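Local structure of HpcH/HpaI aldolase (Desulfitobacterium hafniense, 3QZ6) at residues P74-A79 with A100-E105. The protein belongs to the HpcH/HpaI aldolase family and folds as a TIM barrel, with eight parallel strands closed into a ring and helices packed around it. Sequence-based numbering, arbitrary orientation.
Sequences PQVDRA and AETMRE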
loop_
_atom_site.group_PDB
_atom_site.type_symbol
_atom_site.label_atom_id
_atom_site.label_comp_id
_atom_site.label_asym_id
_atom_site.label_seq_id
_atom_site.Cartn_x
_atom_site.Cartn_y
_atom_site.Cartn_z
ATOM N N PRO A 74 4.033 7.525 20.654
ATOM C CA PRO A 74 2.878 8.150 21.322
ATOM C C PRO A 74 3.227 8.879 22.624
ATOM O O PRO A 74 2.490 9.759 23.061
ATOM C CB PRO A 74 1.970 6.958 21.618
ATOM C CG PRO A 74 2.928 5.786 21.754
ATOM C CD PRO A 74 4.010 6.052 20.740
ATOM N N GLN A 75 4.323 8.495 23.257
ATOM C CA GLN A 75 4.737 9.141 24.498
ATOM C C GLN A 75 6.219 8.883 24.661
ATOM O O GLN A 75 6.758 7.938 24.084
ATOM C CB GLN A 75 3.967 8.591 25.710
ATOM C CG GLN A 75 4.361 7.166 26.095
ATOM C CD GLN A 75 3.326 6.470 26.958
ATOM O OE1 GLN A 75 2.175 6.887 27.018
ATOM N NE2 GLN A 75 3.728 5.383 27.618
ATOM N N VAL A 76 6.881 9.733 25.428
ATOM C CA VAL A 76 8.312 9.601 25.634
ATOM C C VAL A 76 8.587 8.786 26.890
ATOM O O VAL A 76 8.393 9.260 27.999
ATOM C CB VAL A 76 8.960 10.985 25.751
ATOM C CG1 VAL A 76 10.446 10.862 26.070
ATOM C CG2 VAL A 76 8.743 11.760 24.457
ATOM N N ASP A 77 8.989 7.535 26.717
ATOM C CA ASP A 77 9.464 6.746 27.849
ATOM C C ASP A 77 10.547 5.787 27.387
ATOM O O ASP A 77 10.826 5.686 26.194
ATOM C CB ASP A 77 8.324 6.025 28.607
ATOM C CG ASP A 77 7.597 4.993 27.754
ATOM O OD1 ASP A 77 8.124 4.639 26.666
ATOM O OD2 ASP A 77 6.496 4.531 28.183
ATOM N N ARG A 78 11.152 5.091 28.341
ATOM C CA ARG A 78 12.285 4.227 28.055
ATOM C C ARG A 78 11.867 3.069 27.167
ATOM O O ARG A 78 12.602 2.686 26.246
ATOM C CB ARG A 78 12.910 3.715 29.360
ATOM C CG ARG A 78 14.286 3.087 29.171
ATOM C CD ARG A 78 15.005 2.927 30.514
ATOM N NE ARG A 78 16.396 2.555 30.291
ATOM C CZ ARG A 78 16.809 1.311 30.088
ATOM N NH1 ARG A 78 15.940 0.304 30.100
ATOM N NH2 ARG A 78 18.097 1.072 29.889
ATOM N N ALA A 79 10.679 2.520 27.430
ATOM C CA ALA A 79 10.170 1.401 26.631
ATOM C C ALA A 79 10.173 1.744 25.139
ATOM O O ALA A 79 10.589 0.932 24.311
ATOM C CB ALA A 79 8.770 0.999 27.081
ATOM N N ALA A 100 10.694 22.454 26.934
ATOM C CA ALA A 100 12.075 22.000 26.901
ATOM C C ALA A 100 12.188 20.656 27.609
ATOM O O ALA A 100 12.972 19.801 27.205
ATOM C CB ALA A 100 13.002 23.027 27.565
ATOM N N GLU A 101 11.390 20.462 28.657
ATOM C CA GLU A 101 11.526 19.265 29.475
ATOM C C GLU A 101 11.293 17.988 28.658
ATOM O O GLU A 101 11.999 16.998 28.826
ATOM C CB GLU A 101 10.600 19.315 30.690
ATOM C CG GLU A 101 10.704 18.074 31.578
ATOM C CD GLU A 101 12.146 17.732 31.968
ATOM O OE1 GLU A 101 12.915 18.663 32.314
ATOM O OE2 GLU A 101 12.508 16.530 31.922
ATOM N N THR A 102 10.305 18.013 27.769
ATOM C CA THR A 102 10.027 16.854 26.926
ATOM C C THR A 102 11.244 16.510 26.073
ATOM O O THR A 102 11.584 15.343 25.901
ATOM C CB THR A 102 8.816 17.113 26.023
ATOM O OG1 THR A 102 7.653 17.290 26.841
ATOM C CG2 THR A 102 8.590 15.948 25.069
HETATM N N MSE A 103 11.894 17.535 25.534
HETATM C CA MSE A 103 13.094 17.331 24.735
HETATM C C MSE A 103 14.263 16.846 25.589
HETATM O O MSE A 103 15.027 15.969 25.167
HETATM C CB MSE A 103 13.477 18.615 24.002
HETATM C CG MSE A 103 12.516 19.009 22.897
HETATM SE SE MSE A 103 12.333 17.604 21.528
HETATM C CE MSE A 103 10.807 16.770 22.178
ATOM N N ARG A 104 14.418 17.411 26.784
ATOM C CA ARG A 104 15.500 16.956 27.656
ATOM C C ARG A 104 15.343 15.471 27.963
ATOM O O ARG A 104 16.316 14.720 27.946
ATOM C CB ARG A 104 15.572 17.777 28.946
ATOM C CG ARG A 104 16.194 19.162 28.738
ATOM C CD ARG A 104 16.559 19.826 30.063
ATOM N NE ARG A 104 15.379 20.310 30.769
ATOM C CZ ARG A 104 14.879 21.533 30.630
ATOM N NH1 ARG A 104 13.794 21.888 31.307
ATOM N NH2 ARG A 104 15.462 22.399 29.806
ATOM N N GLU A 105 14.110 15.052 28.224
ATOM C CA GLU A 105 13.842 13.662 28.565
ATOM C C GLU A 105 14.039 12.745 27.354
ATOM O O GLU A 105 14.574 11.644 27.482
ATOM C CB GLU A 105 12.431 13.525 29.128
ATOM C CG GLU A 105 12.064 12.114 29.535
ATOM C CD GLU A 105 12.837 11.620 30.751
ATOM O OE1 GLU A 105 13.635 12.395 31.336
ATOM O OE2 GLU A 105 12.639 10.445 31.123
HETATM O O HOH W 1 10.243 8.956 30.734
#
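The carboxylate of Glu105 approaches Val76 through a water: water 1 donates to Glu105 OE2 at 2.8 Å and, more weakly, to Val76 O at 3.3 Å. In this TIM barrel the contact joins two consecutive beta-alpha units: residues 74-79 lead from strand 68-72 into helix 78-87, and residues 100-105 open helix 100-110, which follows strand 91-94. The same OE2 also forms a salt bridge with Arg108, one helical turn on, so the acid is held from its own helix as well. One face of the Arg104 guanidinium lies over the backbone of the first helical turn, with Ala100 C 4.1 Å above its centre and Glu101 N nearer the rim; Arg104 and Glu101 form a salt bridge whose NE and NH1 hydrogen bonds to OE1 are both weak. The Gln75 amide uses NE2 to reach Asp77 OD2 at 3.0 Å; the oxygen lies nearly in the amide plane, but the N-H comes in from above the carboxylate, 50° out of its plane.

Val76 is the loop residue that makes the contact. With CG1 anti to the backbone N (chi1 176°), it sends one methyl to Glu105 and the other toward Thr102, two side chains three residues apart on the helix. Thr106, Leu109 and Ile94 also touch Val76. Asp77, whose CB points away from helix 100-110, is the N-cap of helix 78-87, its side chain capping a backbone N just past the segment; its OD1 pairs with His80 ND1.

Glu105 CG, anti to the backbone N, lies alongside the Val76 methyl; the bend at chi2 (69°) then turns the carboxylate. Val76 CG2 rests 4.2 Å from Thr102 CG2, methyl against methyl, while Val76 CG1 meets Glu105 CG at 4.0 Å.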